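Long-range contacts in CheQ (Campylobacter jejuni subsp. jejuni, PDB 6A51), which controls, together with CheP, transcription of the core chemotaxis operon cheVAW: residues P20-L24 and N137-H141; W47-E51 and L63-L69; L82-A88 and I122-K128. All coordinates share one frame; numbering follows the deposited sequence.

Contact 1: P20-L24 and N137-H141; sequences PNEFL and NYHQH
Asn21 and His139 pass with their CA atoms 7.3 Å apart, in two segments that are neither helix nor strand. Residues 137-141 begin with a type I beta turn from Asn137 to Gln140, closed by Gln140 N to Asn137 O at 3.1 Å. Residues 20-24 belong to the loop between strand 15-18 and strand 27-29, and they meet this turn near the protein surface.

The main side-chain contact is a T-shaped (edge-to-face) ring pair. Phe23 presents its edge and Tyr138 its face. The centroids are 5.3 Å apart and the planes stand at 77°. The far end of the Phe23 ring does the touching. Phe23 CZ lies 3.9 Å from Tyr138 CG. Phe23 CE2 sits above the tyrosine ring, displaced toward its rim, 4.0 Å from Tyr138 CD2. The Tyr138 hydroxyl is hydrogen-bonded to Asp132 and to Lys128 of helix 127-134, which would help to fix the ring that receives Phe23. Phe23 itself also rests on Leu127, Lys128 and Tyr131 of that helix.

Asn21 makes the polar contact. A chi1 of 71° tucks its CG over its own backbone, flanked by N and C, and the amide reaches the middle of the turn. Asn21 ND2 gives a weak hydrogen bond to Tyr138 O at 3.2 Å, bent to 120° at the hydrogen. The same ND2 passes 3.9 Å from His139 CA. Tyr131 adds a second link, since its hydroxyl bonds Gln140 O while Asn21 packs on its side chain. The turn is also braced from within: the Gln140 side chain folds back, and its OE1 accepts Asn137 N at 3.1 Å, with the donor nitrogen almost in line with the side-chain carbonyl bond.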
# COMPACT_ATOMS: atom_id res chain seq x y z
N PRO A 20 -4.38 -6.96 -0.09
CA PRO A 20 -4.08 -5.57 -0.47
C PRO A 20 -4.54 -4.54 0.54
O PRO A 20 -4.05 -3.40 0.49
CB PRO A 20 -4.81 -5.42 -1.82
CG PRO A 20 -5.93 -6.45 -1.75
CD PRO A 20 -5.39 -7.59 -0.96
N ASN A 21 -5.44 -4.87 1.47
CA ASN A 21 -5.88 -3.92 2.48
C ASN A 21 -5.13 -4.08 3.79
O ASN A 21 -5.63 -3.67 4.84
CB ASN A 21 -7.39 -4.02 2.73
CG ASN A 21 -7.79 -5.29 3.47
OD1 ASN A 21 -7.19 -6.35 3.30
ND2 ASN A 21 -8.83 -5.18 4.29
N GLU A 22 -3.95 -4.68 3.75
CA GLU A 22 -3.19 -4.91 4.97
C GLU A 22 -1.98 -4.00 4.96
O GLU A 22 -1.18 -4.00 4.01
CB GLU A 22 -2.76 -6.37 5.09
CG GLU A 22 -1.57 -6.55 6.00
CD GLU A 22 -1.35 -7.99 6.43
OE1 GLU A 22 -0.44 -8.25 7.26
OE2 GLU A 22 -2.12 -8.88 5.96
N PHE A 23 -1.84 -3.21 6.02
CA PHE A 23 -0.81 -2.20 6.07
C PHE A 23 0.55 -2.84 6.29
O PHE A 23 0.67 -3.94 6.84
CB PHE A 23 -1.11 -1.18 7.17
CG PHE A 23 -2.57 -0.81 7.24
CD1 PHE A 23 -3.34 -0.71 6.09
CD2 PHE A 23 -3.17 -0.57 8.46
CE1 PHE A 23 -4.68 -0.39 6.16
CE2 PHE A 23 -4.50 -0.25 8.54
CZ PHE A 23 -5.26 -0.16 7.38
N LEU A 24 1.60 -2.15 5.82
CA LEU A 24 2.96 -2.65 5.88
C LEU A 24 3.69 -2.28 7.18
O LEU A 24 4.92 -2.19 7.18
CB LEU A 24 3.73 -2.13 4.67
CG LEU A 24 3.27 -2.67 3.33
CD1 LEU A 24 3.73 -1.72 2.23
CD2 LEU A 24 3.83 -4.09 3.13
N ASN A 137 -14.08 0.80 8.84
CA ASN A 137 -13.22 -0.10 9.58
C ASN A 137 -12.26 -0.80 8.63
O ASN A 137 -12.59 -1.10 7.48
CB ASN A 137 -14.06 -1.13 10.35
CG ASN A 137 -14.80 -0.51 11.53
OD1 ASN A 137 -14.28 0.37 12.23
ND2 ASN A 137 -16.03 -0.96 11.76
N TYR A 138 -11.05 -1.06 9.13
CA TYR A 138 -9.93 -1.47 8.28
C TYR A 138 -10.14 -2.80 7.57
O TYR A 138 -9.35 -3.14 6.68
CB TYR A 138 -8.68 -1.54 9.13
CG TYR A 138 -8.31 -0.24 9.78
CD1 TYR A 138 -8.63 0.98 9.18
CD2 TYR A 138 -7.62 -0.22 10.98
CE1 TYR A 138 -8.27 2.21 9.77
CE2 TYR A 138 -7.26 1.00 11.59
CZ TYR A 138 -7.59 2.20 10.98
OH TYR A 138 -7.23 3.38 11.58
N HIS A 139 -11.16 -3.57 7.92
CA HIS A 139 -11.33 -4.87 7.28
C HIS A 139 -12.33 -4.83 6.14
O HIS A 139 -12.56 -5.86 5.50
CB HIS A 139 -11.73 -5.91 8.33
CG HIS A 139 -10.65 -6.14 9.35
ND1 HIS A 139 -9.33 -5.84 9.11
CD2 HIS A 139 -10.71 -6.62 10.62
CE1 HIS A 139 -8.61 -6.14 10.19
NE2 HIS A 139 -9.42 -6.61 11.11
N GLN A 140 -12.90 -3.68 5.84
CA GLN A 140 -13.87 -3.57 4.77
C GLN A 140 -13.19 -3.50 3.42
O GLN A 140 -12.12 -2.88 3.27
CB GLN A 140 -14.76 -2.35 4.99
CG GLN A 140 -16.09 -2.68 5.62
CD GLN A 140 -16.67 -1.50 6.32
OE1 GLN A 140 -16.04 -0.93 7.21
NE2 GLN A 140 -17.89 -1.10 5.92
N HIS A 141 -13.79 -4.14 2.43
CA HIS A 141 -13.33 -4.02 1.06
C HIS A 141 -14.04 -2.82 0.45
O HIS A 141 -15.25 -2.86 0.22
CB HIS A 141 -13.59 -5.30 0.27
CG HIS A 141 -12.80 -5.39 -1.00
ND1 HIS A 141 -12.08 -6.51 -1.35
CD2 HIS A 141 -12.61 -4.49 -2.00
CE1 HIS A 141 -11.49 -6.30 -2.52
NE2 HIS A 141 -11.79 -5.08 -2.93

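Contact 2: W47-E51 and L63-L69; sequences WKNVE and LHRNCIL
Glu51 and His64 face each other at the open end of a beta hairpin formed by strands 52-55 and 62-64. His64 N bonds Glu51 O at 3.0 Å, almost straight. Cys67 takes the other backbone group of this glutamate: Glu51 N gives an N-H...S hydrogen bond to Cys67 SG, 3.4 Å long, with an angle of 175° at the hydrogen. The sulfur is placed for this by a chi1 of 88°, which sets it between its own N and carbonyl carbon.

The Glu51 and His64 side chains run side by side in the same direction. Glu51 OE1 lies over one face of the imidazole, toward its rim and nearest His64 CG. The carboxylate and ring planes are 81° apart.

Trp47 makes the apolar half. Leu69 CD1 sits over the face of its five-membered ring, 3.9 Å from the centroid, in a CH-pi contact. Ile68 CD1 comes to the edge of the indole, 4.1 Å from Trp47 CZ3. Val50 CG2 packs against Cys67 SG at 4.2 Å.

Several groups position this shell. Cys67 N bonds His64 O in the turn after the strand, which probably helps to hold the sulfur near Glu51. Asn66 N gives a weak bond to His64 ND1 in the ring plane, and Tyr27 meets the ring edge-to-face. Trp47 also packs on Ile39 and His72. Lys14 forms a long, weak ion pair with Glu51 OE2.

Because ND1 accepts the weak bond from Asn66 N, it is probably unprotonated, and a proton on the His64 ring would then sit on NE2.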
# COMPACT_ATOMS: atom_id res chain seq x y z
N TRP A 47 19.27 -16.35 4.36
CA TRP A 47 18.90 -16.49 5.76
C TRP A 47 17.87 -17.59 5.86
O TRP A 47 17.05 -17.78 4.96
CB TRP A 47 18.30 -15.21 6.34
CG TRP A 47 18.95 -13.92 5.96
CD1 TRP A 47 20.20 -13.74 5.45
CD2 TRP A 47 18.36 -12.62 6.06
NE1 TRP A 47 20.42 -12.40 5.22
CE2 TRP A 47 19.31 -11.70 5.58
CE3 TRP A 47 17.12 -12.15 6.49
CZ2 TRP A 47 19.05 -10.33 5.54
CZ3 TRP A 47 16.87 -10.80 6.45
CH2 TRP A 47 17.83 -9.90 5.97
N LYS A 48 18.11 -18.29 6.96
CA LYS A 48 17.51 -19.46 7.53
C LYS A 48 16.11 -19.32 7.96
O LYS A 48 15.30 -20.17 7.70
CB LYS A 48 18.33 -19.83 8.76
CG LYS A 48 17.79 -20.97 9.56
CD LYS A 48 18.74 -21.41 10.66
CE LYS A 48 18.01 -22.13 11.78
NZ LYS A 48 16.99 -23.05 11.25
N ASN A 49 15.84 -18.25 8.67
CA ASN A 49 14.49 -18.03 9.05
C ASN A 49 14.25 -16.72 8.42
O ASN A 49 14.83 -15.75 8.82
CB ASN A 49 14.36 -17.93 10.55
CG ASN A 49 14.52 -19.26 11.24
OD1 ASN A 49 13.85 -20.23 10.93
ND2 ASN A 49 15.42 -19.29 12.20
N VAL A 50 13.45 -16.71 7.36
CA VAL A 50 13.15 -15.48 6.66
C VAL A 50 11.65 -15.37 6.43
O VAL A 50 11.02 -16.30 5.93
CB VAL A 50 13.87 -15.41 5.31
CG1 VAL A 50 13.51 -16.62 4.45
CG2 VAL A 50 13.54 -14.12 4.59
N GLU A 51 11.09 -14.23 6.78
CA GLU A 51 9.67 -14.01 6.57
C GLU A 51 9.59 -12.89 5.55
O GLU A 51 10.10 -11.80 5.77
CB GLU A 51 8.98 -13.59 7.87
CG GLU A 51 9.10 -14.62 8.98
CD GLU A 51 8.41 -14.18 10.25
OE1 GLU A 51 7.83 -13.07 10.26
OE2 GLU A 51 8.44 -14.94 11.25
N LEU A 63 10.40 -7.45 3.76
CA LEU A 63 10.94 -8.30 4.81
C LEU A 63 10.23 -7.99 6.11
O LEU A 63 10.06 -6.83 6.48
CB LEU A 63 12.44 -8.08 4.97
CG LEU A 63 13.23 -8.30 3.67
CD1 LEU A 63 14.68 -7.83 3.79
CD2 LEU A 63 13.15 -9.76 3.29
N HIS A 64 9.81 -9.04 6.81
CA HIS A 64 9.19 -8.85 8.11
C HIS A 64 10.27 -8.47 9.12
O HIS A 64 11.35 -9.09 9.14
CB HIS A 64 8.45 -10.12 8.52
CG HIS A 64 7.49 -9.94 9.64
ND1 HIS A 64 7.88 -9.46 10.88
CD2 HIS A 64 6.16 -10.17 9.72
CE1 HIS A 64 6.82 -9.40 11.67
NE2 HIS A 64 5.77 -9.83 11.00
N ARG A 65 10.00 -7.45 9.94
CA ARG A 65 11.05 -6.82 10.75
C ARG A 65 11.63 -7.77 11.78
O ARG A 65 12.81 -7.64 12.14
CB ARG A 65 10.51 -5.59 11.48
CG ARG A 65 10.00 -4.53 10.57
CD ARG A 65 9.13 -3.50 11.27
NE ARG A 65 9.27 -2.26 10.54
CZ ARG A 65 10.21 -1.36 10.78
NH1 ARG A 65 11.05 -1.55 11.79
NH2 ARG A 65 10.29 -0.27 10.02
N ASN A 66 10.82 -8.71 12.26
CA ASN A 66 11.21 -9.71 13.24
C ASN A 66 12.32 -10.61 12.71
O ASN A 66 13.29 -10.86 13.43
CB ASN A 66 9.93 -10.47 13.62
CG ASN A 66 10.13 -11.57 14.64
OD1 ASN A 66 11.25 -11.87 15.07
ND2 ASN A 66 9.01 -12.16 15.08
N CYS A 67 12.28 -11.00 11.43
CA CYS A 67 13.30 -11.89 10.87
C CYS A 67 14.63 -11.21 10.56
O CYS A 67 15.58 -11.90 10.17
CB CYS A 67 12.75 -12.57 9.60
SG CYS A 67 12.98 -11.70 8.01
N ILE A 68 14.76 -9.88 10.74
CA ILE A 68 16.03 -9.21 10.46
C ILE A 68 17.10 -9.71 11.44
O ILE A 68 16.84 -9.91 12.63
CB ILE A 68 15.86 -7.68 10.54
CG1 ILE A 68 14.77 -7.22 9.57
CG2 ILE A 68 17.14 -6.96 10.13
CD1 ILE A 68 15.11 -7.49 8.13
N LEU A 69 18.32 -9.92 10.93
CA LEU A 69 19.43 -10.40 11.75
C LEU A 69 19.93 -9.31 12.71
O LEU A 69 19.84 -8.12 12.42
CB LEU A 69 20.59 -10.87 10.87
CG LEU A 69 20.30 -11.74 9.65
CD1 LEU A 69 21.55 -11.88 8.78
CD2 LEU A 69 19.81 -13.09 10.06

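Contact 3: L82-A88 and I122-K128; sequences LNGFVLA and IKFVNLK
Gly84 O is gripped by two backbone N-H groups at the start of helix 127-134. The bond from Lys128 N is 3.2 Å long and nearly straight, in the carbonyl plane on a lone pair. The bond from Leu127 N, at 2.9 Å, is bent and weak. Gly84 closes in on this helix end without a side chain, and Lys128 CB lies 3.5 Å from its CA. The positive phi of Gly84, 76°, fits the type II turn from Leu82 to Phe85. Asn126 is the N-cap residue, and its OD1 receives Lys129 N.

Beyond the turn the strands pair antiparallel. Val86 and Val125 form a hydrogen-bonded pair with two N-H...O bonds, and Ala88 N adds a further bond to Lys123 O at 2.9 Å.

Phe124 is held between two leucines. Leu82 CD2 lies over one face of the ring, 3.9 Å from its centroid. Leu87 CD1 lies over the opposite face at 4.0 Å from the centroid, and it also touches Ile122 CG2. Phe85 stands across Asn126, with ring and amide planes 52° apart. Asn126 CB sits over the ring face, and Lys117 makes a cation-pi contact with the same ring. On the side of Val86 and Val125, Val86 CG1 meets Leu127 CD2 at 3.8 Å and Ala88 CB meets Val125 CG2. Phe91 of helix 88-95 packs on Val86, Val125 and Leu127.

This is the edge pairing of a three-stranded antiparallel sheet, in which strand 122-126 is central, strands 85-87 and 116-119 flank it, and both paired strands lead directly into helices.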
# COMPACT_ATOMS: atom_id res chain seq x y z
N LEU A 82 6.57 2.26 7.37
CA LEU A 82 5.49 2.04 6.42
C LEU A 82 4.15 1.84 7.14
O LEU A 82 3.26 1.20 6.58
CB LEU A 82 5.81 0.84 5.52
CG LEU A 82 7.05 0.93 4.63
CD1 LEU A 82 7.55 -0.46 4.25
CD2 LEU A 82 6.73 1.74 3.39
N ASN A 83 4.01 2.35 8.36
CA ASN A 83 2.76 2.21 9.10
C ASN A 83 1.60 2.78 8.32
O ASN A 83 1.65 3.93 7.86
CB ASN A 83 2.88 2.90 10.45
CG ASN A 83 3.81 2.18 11.41
OD1 ASN A 83 4.13 1.00 11.22
ND2 ASN A 83 4.25 2.88 12.44
N GLY A 84 0.56 1.96 8.14
CA GLY A 84 -0.62 2.33 7.37
C GLY A 84 -0.44 2.30 5.87
O GLY A 84 -1.42 2.55 5.14
N PHE A 85 0.75 2.01 5.36
CA PHE A 85 0.93 2.11 3.92
C PHE A 85 0.68 0.78 3.24
O PHE A 85 0.77 -0.29 3.85
CB PHE A 85 2.32 2.62 3.58
CG PHE A 85 2.46 4.10 3.74
CD1 PHE A 85 2.76 4.64 5.00
CD2 PHE A 85 2.26 4.97 2.66
CE1 PHE A 85 2.89 6.02 5.16
CE2 PHE A 85 2.38 6.35 2.82
CZ PHE A 85 2.70 6.88 4.08
N VAL A 86 0.33 0.87 1.96
CA VAL A 86 0.29 -0.26 1.06
C VAL A 86 0.92 0.20 -0.25
O VAL A 86 1.04 1.39 -0.53
CB VAL A 86 -1.15 -0.76 0.80
CG1 VAL A 86 -1.88 -0.98 2.11
CG2 VAL A 86 -1.90 0.21 -0.08
N LEU A 87 1.38 -0.77 -1.04
CA LEU A 87 1.86 -0.45 -2.38
C LEU A 87 0.75 0.26 -3.16
O LEU A 87 -0.42 -0.11 -3.08
CB LEU A 87 2.27 -1.73 -3.09
CG LEU A 87 3.61 -1.80 -3.79
CD1 LEU A 87 4.66 -1.15 -2.92
CD2 LEU A 87 3.91 -3.26 -3.98
N ALA A 88 1.13 1.29 -3.92
CA ALA A 88 0.12 2.05 -4.67
C ALA A 88 -0.58 1.17 -5.70
O ALA A 88 -1.81 1.26 -5.85
CB ALA A 88 0.76 3.26 -5.35
N ILE A 122 9.58 3.21 -5.48
CA ILE A 122 8.32 2.50 -5.27
C ILE A 122 7.32 3.46 -4.64
O ILE A 122 7.62 4.09 -3.61
CB ILE A 122 8.53 1.26 -4.40
CG1 ILE A 122 9.71 0.42 -4.92
CG2 ILE A 122 7.29 0.41 -4.39
CD1 ILE A 122 9.52 -0.03 -6.35
N LYS A 123 6.13 3.58 -5.24
CA LYS A 123 5.08 4.48 -4.74
C LYS A 123 4.17 3.75 -3.74
O LYS A 123 3.67 2.66 -4.04
CB LYS A 123 4.24 5.03 -5.89
CG LYS A 123 3.51 6.35 -5.58
CD LYS A 123 2.47 6.71 -6.66
CE LYS A 123 3.09 6.88 -8.04
NZ LYS A 123 2.13 6.59 -9.16
N PHE A 124 3.94 4.36 -2.58
CA PHE A 124 3.04 3.84 -1.56
C PHE A 124 1.88 4.81 -1.31
O PHE A 124 2.00 6.01 -1.51
CB PHE A 124 3.76 3.57 -0.23
CG PHE A 124 4.87 2.59 -0.33
CD1 PHE A 124 6.10 2.96 -0.88
CD2 PHE A 124 4.71 1.29 0.14
CE1 PHE A 124 7.14 2.06 -0.97
CE2 PHE A 124 5.74 0.38 0.06
CZ PHE A 124 6.96 0.76 -0.50
N VAL A 125 0.76 4.26 -0.84
CA VAL A 125 -0.42 5.02 -0.46
C VAL A 125 -0.73 4.70 0.99
O VAL A 125 -0.59 3.55 1.42
CB VAL A 125 -1.64 4.68 -1.34
CG1 VAL A 125 -2.87 5.35 -0.80
CG2 VAL A 125 -1.43 5.09 -2.77
N ASN A 126 -1.15 5.70 1.76
CA ASN A 126 -1.49 5.47 3.15
C ASN A 126 -2.95 5.05 3.21
O ASN A 126 -3.86 5.88 3.27
CB ASN A 126 -1.24 6.69 4.02
CG ASN A 126 -1.34 6.36 5.50
OD1 ASN A 126 -2.25 5.65 5.93
ND2 ASN A 126 -0.37 6.82 6.27
N LEU A 127 -3.17 3.73 3.19
CA LEU A 127 -4.53 3.21 3.18
C LEU A 127 -5.22 3.46 4.51
O LEU A 127 -6.43 3.72 4.55
CB LEU A 127 -4.51 1.71 2.87
CG LEU A 127 -5.85 0.99 2.71
CD1 LEU A 127 -6.67 1.76 1.73
CD2 LEU A 127 -5.61 -0.40 2.17
N LYS A 128 -4.45 3.39 5.60
CA LYS A 128 -5.02 3.57 6.93
C LYS A 128 -5.66 4.94 7.06
O LYS A 128 -6.78 5.05 7.57
CB LYS A 128 -3.93 3.39 7.99
CG LYS A 128 -4.46 3.35 9.41
CD LYS A 128 -3.32 3.40 10.43
CE LYS A 128 -3.79 3.01 11.82
NZ LYS A 128 -4.57 4.11 12.47

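From the N terminus, residues 20-24 come first and open the widest loop, which contact 1 closes only at residues 137-141. Contacts 2 and 3 both lie within that span, one after the other. Contact 2 closes a short loop around the 52-55 and 62-64 hairpin. Contact 3 opens at residue 82 and closes a longer loop at 122-128. No contacts cross. Contacts 1 and 3 touch directly: Leu24 N lies 2.8 Å from Phe85 O, a probable hydrogen bond. Together they join the loop after strand 15-18, the sheet of strands 85-87, 122-126 and 116-119, and the turn before strand 142-146. Contact 2 touches neither, though its nearest atoms come within about 5 Å.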